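Local coordinates for protein SAM-dependent O-methyltransferase (Thermotoga maritima, PDB 1O54) that probably methylates N1 of adenosine 58 in tRNA, taking the methyl group from S-adenosyl-L-methionine, and works as a homotetramer built from two dimers, at residues T19-L27 against F36-K44; F177-D188 against E201-V212. All coordinates share one frame; numbering follows the deposited sequence. Where two conformers were deposited one is given.

Interaction 1 of 2, residues T19-L27 against F36-K44; sequences TLKPGDRVL and FLVDLEKDK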
loop_
_atom_site.group_PDB
_atom_site.type_symbol
_atom_site.label_atom_id
_atom_site.label_comp_id
_atom_site.label_asym_id
_atom_site.label_seq_id
_atom_site.Cartn_x
_atom_site.Cartn_y
_atom_site.Cartn_z
ATOM N N THR A 19 24.907 12.787 29.855
ATOM C CA THR A 19 26.312 13.219 29.851
ATOM C C THR A 19 27.206 12.191 29.150
ATOM O O THR A 19 27.089 10.997 29.425
ATOM C CB THR A 19 26.766 13.414 31.293
ATOM O OG1 THR A 19 26.003 14.474 31.885
ATOM C CG2 THR A 19 28.229 13.885 31.359
ATOM N N LEU A 20 28.067 12.636 28.236
ATOM C CA LEU A 20 28.877 11.698 27.456
ATOM C C LEU A 20 30.118 11.318 28.241
ATOM O O LEU A 20 30.852 12.182 28.736
ATOM C CB LEU A 20 29.291 12.302 26.118
ATOM C CG LEU A 20 28.113 12.809 25.282
ATOM C CD1 LEU A 20 28.639 13.608 24.137
ATOM C CD2 LEU A 20 27.255 11.663 24.811
ATOM N N LYS A 21 30.334 10.019 28.387
ATOM C CA LYS A 21 31.533 9.534 29.053
ATOM C C LYS A 21 32.122 8.316 28.348
ATOM O O LYS A 21 31.473 7.712 27.480
ATOM C CB LYS A 21 31.251 9.249 30.521
ATOM C CG LYS A 21 30.232 8.223 30.774
ATOM C CD LYS A 21 29.291 8.657 31.890
ATOM C CE LYS A 21 28.103 7.696 31.995
ATOM N NZ LYS A 21 27.026 7.928 30.946
ATOM N N PRO A 22 33.369 8.004 28.670
ATOM C CA PRO A 22 34.014 6.816 28.131
ATOM C C PRO A 22 33.109 5.596 28.202
ATOM O O PRO A 22 32.514 5.300 29.238
ATOM C CB PRO A 22 35.262 6.687 28.996
ATOM C CG PRO A 22 35.631 8.102 29.272
ATOM C CD PRO A 22 34.308 8.796 29.504
ATOM N N GLY A 23 32.983 4.932 27.055
ATOM C CA GLY A 23 32.209 3.715 26.943
ATOM C C GLY A 23 30.777 3.949 26.541
ATOM O O GLY A 23 30.064 2.995 26.258
ATOM N N ASP A 24 30.325 5.202 26.514
ATOM C CA ASP A 24 28.959 5.487 26.062
ATOM C C ASP A 24 28.846 5.300 24.549
ATOM O O ASP A 24 29.792 5.496 23.828
ATOM C CB ASP A 24 28.556 6.933 26.397
ATOM C CG ASP A 24 28.164 7.130 27.864
ATOM O OD1 ASP A 24 28.049 6.145 28.628
ATOM O OD2 ASP A 24 27.933 8.283 28.322
ATOM N N ARG A 25 27.665 4.933 24.084
ATOM C CA ARG A 25 27.388 4.921 22.645
ATOM C C ARG A 25 26.895 6.297 22.180
ATOM O O ARG A 25 26.097 6.935 22.845
ATOM C CB ARG A 25 26.343 3.850 22.336
ATOM C CG ARG A 25 26.722 2.499 22.936
ATOM C CD ARG A 25 26.216 1.302 22.172
ATOM N NE ARG A 25 26.629 1.347 20.763
ATOM C CZ ARG A 25 26.393 0.366 19.897
ATOM N NH1 ARG A 25 25.769 -0.747 20.292
ATOM N NH2 ARG A 25 26.775 0.492 18.634
ATOM N N VAL A 26 27.415 6.769 21.062
ATOM C CA VAL A 26 26.955 8.013 20.469
ATOM C C VAL A 26 26.634 7.764 19.019
ATOM O O VAL A 26 27.181 6.843 18.383
ATOM C CB VAL A 26 28.029 9.136 20.514
ATOM C CG1 VAL A 26 28.268 9.553 21.923
ATOM C CG2 VAL A 26 29.289 8.685 19.867
ATOM N N LEU A 27 25.802 8.626 18.490
ATOM C CA LEU A 27 25.462 8.609 17.101
ATOM C C LEU A 27 25.882 9.939 16.513
ATOM O O LEU A 27 25.412 10.989 16.964
ATOM C CB LEU A 27 23.962 8.430 16.946
ATOM C CG LEU A 27 23.428 8.496 15.530
ATOM C CD1 LEU A 27 24.009 7.410 14.693
ATOM C CD2 LEU A 27 21.944 8.373 15.583
ATOM N N PHE A 36 26.975 7.519 12.078
ATOM C CA PHE A 36 27.968 6.589 12.598
ATOM C C PHE A 36 27.680 6.325 14.051
ATOM O O PHE A 36 27.683 7.273 14.839
ATOM C CB PHE A 36 29.362 7.182 12.454
ATOM C CG PHE A 36 29.681 7.613 11.071
ATOM C CD1 PHE A 36 30.111 6.688 10.130
ATOM C CD2 PHE A 36 29.576 8.931 10.707
ATOM C CE1 PHE A 36 30.409 7.083 8.840
ATOM C CE2 PHE A 36 29.857 9.336 9.425
ATOM C CZ PHE A 36 30.279 8.407 8.482
ATOM N N LEU A 37 27.403 5.063 14.386
ATOM C CA LEU A 37 27.152 4.644 15.752
ATOM C C LEU A 37 28.451 4.086 16.283
ATOM O O LEU A 37 28.983 3.103 15.732
ATOM C CB LEU A 37 26.044 3.574 15.807
ATOM C CG LEU A 37 24.891 3.832 16.776
ATOM C CD1 LEU A 37 23.788 2.835 16.528
ATOM C CD2 LEU A 37 25.329 3.747 18.217
ATOM N N VAL A 38 28.976 4.709 17.333
ATOM C CA VAL A 38 30.269 4.311 17.883
ATOM C C VAL A 38 30.312 4.328 19.400
ATOM O O VAL A 38 29.566 5.063 20.065
ATOM C CB VAL A 38 31.383 5.216 17.352
ATOM C CG1 VAL A 38 31.437 5.156 15.853
ATOM C CG2 VAL A 38 31.178 6.650 17.796
ATOM N N ASP A 39 31.211 3.507 19.931
ATOM C CA ASP A 39 31.543 3.504 21.350
ATOM C C ASP A 39 32.566 4.594 21.594
ATOM O O ASP A 39 33.616 4.627 20.944
ATOM C CB ASP A 39 32.158 2.168 21.762
ATOM C CG ASP A 39 31.332 1.000 21.312
ATOM O OD1 ASP A 39 30.140 0.952 21.681
ATOM O OD2 ASP A 39 31.802 0.101 20.569
ATOM N N LEU A 40 32.277 5.470 22.544
ATOM C CA LEU A 40 33.197 6.533 22.894
ATOM C C LEU A 40 34.347 5.984 23.716
ATOM O O LEU A 40 34.151 5.385 24.757
ATOM C CB LEU A 40 32.495 7.622 23.701
ATOM C CG LEU A 40 31.647 8.614 22.923
ATOM C CD1 LEU A 40 31.132 9.632 23.930
ATOM C CD2 LEU A 40 32.479 9.309 21.824
ATOM N N GLU A 41 35.551 6.197 23.236
ATOM C CA GLU A 41 36.729 5.824 23.983
ATOM C C GLU A 41 37.788 6.888 23.744
ATOM O O GLU A 41 37.888 7.448 22.648
ATOM C CB GLU A 41 37.202 4.424 23.573
ATOM C CG GLU A 41 36.179 3.291 23.765
ATOM C CD GLU A 41 35.796 2.988 25.229
ATOM O OE1 GLU A 41 36.440 3.507 26.181
ATOM O OE2 GLU A 41 34.826 2.209 25.434
ATOM N N LYS A 42 38.550 7.184 24.791
ATOM C CA LYS A 42 39.599 8.201 24.734
ATOM C C LYS A 42 40.619 7.829 23.679
ATOM O O LYS A 42 40.931 6.657 23.522
ATOM C CB LYS A 42 40.246 8.377 26.121
ATOM C CG LYS A 42 39.379 9.213 27.098
ATOM C CD LYS A 42 39.336 8.669 28.541
ATOM C CE LYS A 42 40.602 9.001 29.308
ATOM N NZ LYS A 42 40.514 8.640 30.761
ATOM N N ASP A 43 41.065 8.817 22.910
ATOM C CA ASP A 43 42.120 8.643 21.900
ATOM C C ASP A 43 41.755 7.772 20.698
ATOM O O ASP A 43 42.638 7.342 19.953
ATOM C CB ASP A 43 43.414 8.127 22.555
ATOM C CG ASP A 43 43.903 9.039 23.668
ATOM O OD1 ASP A 43 43.896 10.281 23.474
ATOM O OD2 ASP A 43 44.340 8.601 24.757
ATOM N N LYS A 44 40.466 7.528 20.488
ATOM C CA LYS A 44 40.016 6.845 19.281
ATOM C C LYS A 44 39.716 7.875 18.195
ATOM O O LYS A 44 39.195 8.960 18.476
ATOM C CB LYS A 44 38.773 5.998 19.553
#
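Leu40 packs against Val26 and Leu20 where two antiparallel strands of one hairpin run out into loops. From its backbone, CB sits 3.4 Å from Asp24 O; CG, anti to the carbonyl carbon (chi1 -79°), reaches Val26 CG1; at the tip CD1 presses on Val26 CG1 at 3.5 Å, closer than usual for two carbons, and also meets Leu20 CB, while CD2 turns to Val26 CG2. The Leu40 and Val26 side chains cross at about a right angle, and Val58 of helix 55-58 also touches Leu40. Both the N-H and the C=O of this leucine are bonded to the facing segment: Leu40 N gives a nearly straight bond to Asp24 O at 2.8 Å, and Leu40 O takes Gly23 N at 2.6 Å. Farther along, Val26 and Val38 exchange two backbone bonds, their CG2 methyls 3.5 Å apart on the side where Leu40 meets Val26. On the opposite face of the strands, Arg25 lies alongside Asp39, but NE to OD1 is a long 3.7 Å with the oxygen well out of the guanidinium plane, so charge alone acts; NH1 has its salt bridge with Glu85. Leu37 CD2 approaches the same guanidinium obliquely. This is an antiparallel beta hairpin, at the edge of the four-stranded N-terminal sheet within this chain.

Interaction 2 of 2, residues F177-D188 against E201-V212; sequences FDEKDVDALFLD and EALKGGGRFATV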
loop_
_atom_site.group_PDB
_atom_site.type_symbol
_atom_site.label_atom_id
_atom_site.label_comp_id
_atom_site.label_asym_id
_atom_site.label_seq_id
_atom_site.Cartn_x
_atom_site.Cartn_y
_atom_site.Cartn_z
ATOM N N PHE A 177 7.364 -24.519 28.166
ATOM C CA PHE A 177 7.868 -23.436 28.971
ATOM C C PHE A 177 7.707 -23.731 30.457
ATOM O O PHE A 177 6.774 -24.456 30.865
ATOM C CB PHE A 177 7.132 -22.149 28.588
ATOM C CG PHE A 177 7.225 -21.836 27.125
ATOM C CD1 PHE A 177 6.185 -22.116 26.273
ATOM C CD2 PHE A 177 8.387 -21.290 26.596
ATOM C CE1 PHE A 177 6.283 -21.846 24.913
ATOM C CE2 PHE A 177 8.499 -21.058 25.236
ATOM C CZ PHE A 177 7.441 -21.313 24.398
ATOM N N ASP A 178 8.597 -23.185 31.278
ATOM C CA ASP A 178 8.504 -23.378 32.712
ATOM C C ASP A 178 7.387 -22.553 33.351
ATOM O O ASP A 178 6.866 -22.934 34.420
ATOM C CB ASP A 178 9.802 -22.972 33.397
ATOM C CG ASP A 178 10.976 -23.810 32.977
ATOM O OD1 ASP A 178 10.788 -24.987 32.577
ATOM O OD2 ASP A 178 12.146 -23.373 33.041
ATOM N N GLU A 179 7.071 -21.426 32.730
ATOM C CA GLU A 179 6.170 -20.441 33.302
ATOM C C GLU A 179 4.736 -20.770 32.903
ATOM O O GLU A 179 4.473 -21.220 31.773
ATOM C CB GLU A 179 6.500 -19.043 32.815
ATOM C CG GLU A 179 7.890 -18.553 33.164
ATOM C CD GLU A 179 8.998 -19.196 32.328
ATOM O OE1 GLU A 179 8.745 -19.665 31.191
ATOM O OE2 GLU A 179 10.140 -19.191 32.813
ATOM N N LYS A 180 3.814 -20.506 33.834
ATOM C CA LYS A 180 2.396 -20.565 33.574
ATOM C C LYS A 180 1.762 -19.215 33.829
ATOM O O LYS A 180 2.309 -18.347 34.521
ATOM C CB LYS A 180 1.715 -21.594 34.487
ATOM C CG LYS A 180 2.186 -23.009 34.295
ATOM C CD LYS A 180 1.736 -23.577 32.970
ATOM C CE LYS A 180 1.867 -25.116 32.953
ATOM N NZ LYS A 180 2.536 -25.668 31.732
ATOM N N ASP A 181 0.586 -19.069 33.257
ATOM C CA ASP A 181 -0.219 -17.907 33.417
ATOM C C ASP A 181 0.480 -16.624 32.988
ATOM O O ASP A 181 0.224 -15.568 33.561
ATOM C CB ASP A 181 -0.698 -17.812 34.851
ATOM C CG ASP A 181 -1.689 -18.907 35.188
ATOM O OD1 ASP A 181 -1.532 -19.498 36.248
ATOM O OD2 ASP A 181 -2.624 -19.198 34.422
ATOM N N VAL A 182 1.322 -16.709 31.953
ATOM C CA VAL A 182 1.990 -15.498 31.470
ATOM C C VAL A 182 0.983 -14.596 30.744
ATOM O O VAL A 182 -0.055 -15.069 30.227
ATOM C CB VAL A 182 3.261 -15.773 30.621
ATOM C CG1 VAL A 182 4.223 -16.666 31.361
ATOM C CG2 VAL A 182 2.902 -16.317 29.234
ATOM N N ASP A 183 1.269 -13.303 30.732
ATOM C CA ASP A 183 0.322 -12.327 30.200
ATOM C C ASP A 183 0.248 -12.350 28.676
ATOM O O ASP A 183 -0.824 -12.155 28.092
ATOM C CB ASP A 183 0.705 -10.963 30.690
ATOM C CG ASP A 183 0.584 -10.861 32.185
ATOM O OD1 ASP A 183 -0.563 -10.700 32.650
ATOM O OD2 ASP A 183 1.559 -10.982 32.952
ATOM N N ALA A 184 1.402 -12.561 28.046
ATOM C CA ALA A 184 1.498 -12.571 26.584
ATOM C C ALA A 184 2.731 -13.364 26.169
ATOM O O ALA A 184 3.644 -13.579 26.981
ATOM C CB ALA A 184 1.577 -11.187 26.032
ATOM N N LEU A 185 2.757 -13.759 24.905
ATOM C CA LEU A 185 3.801 -14.592 24.381
ATOM C C LEU A 185 4.041 -14.213 22.942
ATOM O O LEU A 185 3.112 -14.114 22.147
ATOM C CB LEU A 185 3.411 -16.066 24.504
ATOM C CG LEU A 185 4.491 -17.105 24.170
ATOM C CD1 LEU A 185 4.257 -18.362 24.947
ATOM C CD2 LEU A 185 4.550 -17.355 22.668
ATOM N N PHE A 186 5.305 -14.013 22.609
ATOM C CA PHE A 186 5.716 -13.759 21.217
ATOM C C PHE A 186 6.601 -14.908 20.746
ATOM O O PHE A 186 7.598 -15.279 21.403
ATOM C CB PHE A 186 6.515 -12.471 21.092
ATOM C CG PHE A 186 6.923 -12.182 19.688
ATOM C CD1 PHE A 186 5.948 -11.831 18.736
ATOM C CD2 PHE A 186 8.236 -12.302 19.283
ATOM C CE1 PHE A 186 6.314 -11.584 17.404
ATOM C CE2 PHE A 186 8.609 -12.045 17.962
ATOM C CZ PHE A 186 7.640 -11.709 17.020
ATOM N N LEU A 187 6.262 -15.425 19.567
ATOM C CA LEU A 187 6.893 -16.599 19.019
ATOM C C LEU A 187 7.504 -16.225 17.669
ATOM O O LEU A 187 6.806 -15.705 16.795
ATOM C CB LEU A 187 5.863 -17.681 18.802
ATOM C CG LEU A 187 6.361 -19.003 18.199
ATOM C CD1 LEU A 187 7.326 -19.730 19.098
ATOM C CD2 LEU A 187 5.135 -19.873 17.897
ATOM N N ASP A 188 8.806 -16.500 17.504
ATOM C CA ASP A 188 9.457 -16.233 16.252
ATOM C C ASP A 188 10.466 -17.363 16.044
ATOM O O ASP A 188 11.574 -17.340 16.601
ATOM C CB ASP A 188 10.151 -14.904 16.290
ATOM C CG ASP A 188 10.741 -14.491 14.949
ATOM O OD1 ASP A 188 10.710 -15.261 13.985
ATOM O OD2 ASP A 188 11.295 -13.380 14.816
ATOM N N GLU A 201 -0.430 -23.513 26.448
ATOM C CA GLU A 201 -0.335 -24.008 27.839
ATOM C C GLU A 201 0.242 -22.967 28.800
ATOM O O GLU A 201 -0.118 -22.925 29.978
ATOM C CB GLU A 201 0.489 -25.283 27.883
ATOM C CG GLU A 201 -0.241 -26.454 27.251
ATOM C CD GLU A 201 0.621 -27.681 26.982
ATOM O OE1 GLU A 201 1.862 -27.658 27.221
ATOM O OE2 GLU A 201 0.027 -28.685 26.521
ATOM N N ALA A 202 1.164 -22.162 28.299
ATOM C CA ALA A 202 1.862 -21.161 29.126
ATOM C C ALA A 202 1.041 -19.896 29.402
ATOM O O ALA A 202 1.308 -19.201 30.375
ATOM C CB ALA A 202 3.183 -20.789 28.487
ATOM N N LEU A 203 0.084 -19.578 28.539
ATOM C CA LEU A 203 -0.686 -18.331 28.632
ATOM C C LEU A 203 -1.771 -18.364 29.695
ATOM O O LEU A 203 -2.417 -19.397 29.883
ATOM C CB LEU A 203 -1.313 -18.017 27.284
ATOM C CG LEU A 203 -0.312 -17.505 26.252
ATOM C CD1 LEU A 203 -0.851 -17.588 24.885
ATOM C CD2 LEU A 203 0.006 -16.081 26.602
ATOM N N LYS A 204 -1.962 -17.251 30.390
ATOM C CA LYS A 204 -3.141 -17.082 31.262
ATOM C C LYS A 204 -4.439 -17.075 30.421
ATOM O O LYS A 204 -4.409 -16.852 29.202
ATOM C CB LYS A 204 -3.034 -15.772 32.048
ATOM C CG LYS A 204 -3.179 -14.530 31.216
ATOM C CD LYS A 204 -3.044 -13.230 31.984
ATOM C CE LYS A 204 -3.444 -12.042 31.127
ATOM N NZ LYS A 204 -3.234 -10.731 31.805
ATOM N N GLY A 205 -5.566 -17.331 31.084
ATOM C CA GLY A 205 -6.868 -17.092 30.485
ATOM C C GLY A 205 -6.980 -15.666 30.024
ATOM O O GLY A 205 -6.754 -14.728 30.783
ATOM N N GLY A 206 -7.303 -15.481 28.746
ATOM C CA GLY A 206 -7.356 -14.163 28.156
ATOM C C GLY A 206 -5.980 -13.635 27.763
ATOM O O GLY A 206 -5.860 -12.497 27.324
ATOM N N GLY A 207 -4.952 -14.461 27.889
ATOM C CA GLY A 207 -3.592 -14.044 27.497
ATOM C C GLY A 207 -3.474 -13.904 25.975
ATOM O O GLY A 207 -4.237 -14.500 25.196
ATOM N N ARG A 208 -2.482 -13.146 25.553
ATOM C CA ARG A 208 -2.356 -12.785 24.156
ATOM C C ARG A 208 -1.104 -13.386 23.527
ATOM O O ARG A 208 -0.002 -13.381 24.093
ATOM C CB ARG A 208 -2.320 -11.284 24.021
ATOM C CG ARG A 208 -3.584 -10.616 24.544
ATOM C CD ARG A 208 -3.552 -9.089 24.533
ATOM N NE ARG A 208 -4.925 -8.578 24.765
ATOM C CZ ARG A 208 -5.438 -8.380 25.966
ATOM N NH1 ARG A 208 -4.734 -8.655 27.052
ATOM N NH2 ARG A 208 -6.674 -7.929 26.095
ATOM N N PHE A 209 -1.300 -13.897 22.328
ATOM C CA PHE A 209 -0.293 -14.585 21.543
ATOM C C PHE A 209 -0.018 -13.797 20.257
ATOM O O PHE A 209 -0.957 -13.322 19.613
ATOM C CB PHE A 209 -0.862 -15.980 21.167
ATOM C CG PHE A 209 -0.042 -16.725 20.140
ATOM C CD1 PHE A 209 -0.307 -16.612 18.774
ATOM C CD2 PHE A 209 1.069 -17.450 20.522
ATOM C CE1 PHE A 209 0.478 -17.275 17.828
ATOM C CE2 PHE A 209 1.845 -18.142 19.584
ATOM C CZ PHE A 209 1.547 -18.036 18.231
ATOM N N ALA A 210 1.252 -13.686 19.860
ATOM C CA ALA A 210 1.609 -13.175 18.520
ATOM C C ALA A 210 2.739 -13.982 17.941
ATOM O O ALA A 210 3.592 -14.475 18.685
ATOM C CB ALA A 210 1.959 -11.682 18.552
ATOM N N THR A 211 2.761 -14.114 16.618
ATOM C CA THR A 211 3.898 -14.703 15.916
ATOM C C THR A 211 4.072 -13.952 14.571
ATOM O O THR A 211 3.188 -13.180 14.136
ATOM C CB THR A 211 3.711 -16.219 15.755
ATOM O OG1 THR A 211 4.939 -16.841 15.261
ATOM C CG2 THR A 211 2.662 -16.590 14.735
ATOM N N VAL A 212 5.229 -14.128 13.955
ATOM C CA VAL A 212 5.501 -13.533 12.652
ATOM C C VAL A 212 5.876 -14.646 11.690
ATOM O O VAL A 212 6.534 -15.630 12.091
ATOM C CB VAL A 212 6.620 -12.512 12.724
ATOM C CG1 VAL A 212 6.146 -11.254 13.463
ATOM C CG2 VAL A 212 7.903 -13.110 13.396
HETATM O O HOH W 1 -0.893 -21.170 31.877
HETATM O O HOH W 2 -5.248 -17.997 33.901
HETATM O O HOH W 3 -2.163 -9.857 28.306
HETATM O O HOH W 4 9.897 -16.084 11.263
#
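The Phe186 ring has Val212 CG1 at its edge, 3.9 Å from CZ, with Ala210 CB also in its plane beside CD1, while Ala210 O approaches obliquely. On the other face of the sheet, Phe209 takes Leu187 CD2 at its edge and Leu185 CD2 obliquely; helix 196-202 packs over this side through Ile196. The Arg208 guanidinium has Gly206 O over one face, offset toward the rim, and at its edge a water that joins NH1 to Asp183 O; NH2 bonds to Ile79 O of the second subunit. Backbone hydrogen bonds join the two parallel strands, and farther along Thr211 OG1, anti to the backbone N (chi1 -170°), donates to Leu187 O at 2.7 Å from above the carbonyl plane. Lys204, extended beyond CG, lays its CG 3.3 Å from Val182 O and brings NZ to Asp183 OD1 at 2.8 Å, on the anti lone pair. Lys15 of the second subunit also pairs with Asp183 OD1, and Asp18 of that subunit with Lys204 NZ. With an alanine here in place of Lys204, Asp18 would probably lose its mate and Asp183, left with Lys15, would face nearby Asp114 with less compensation. Apolar side chains thus pack on both faces of the Rossmann-like sheet, charge gathers at the subunit boundary, and Asp188, its carboxylate against Val212 CG2, follows directly on Leu187, consistent with its predicted role in binding S-adenosyl-L-methionine.

The two contacts share no element and lie on opposite sides of the chain's centre, their own centres about 38 Å apart. Interaction 1 is partly buried, an antiparallel hairpin in the small N-terminal sheet, away from the predicted cofactor site; several of its polar side chains meet solvent. Interaction 2 is largely buried in the mixed sheet of the methyltransferase domain, where parallel neighbours are joined through helix 196-202, and it carries a predicted cofactor-binding aspartate. Charge differs accordingly: the ion pair that crosses from 19-27 to 36-44 is long, whereas the one between 177-188 and 201-212 is close and reinforced by another subunit. Both reach the second subunit, interaction 1 through the packing of a single leucine.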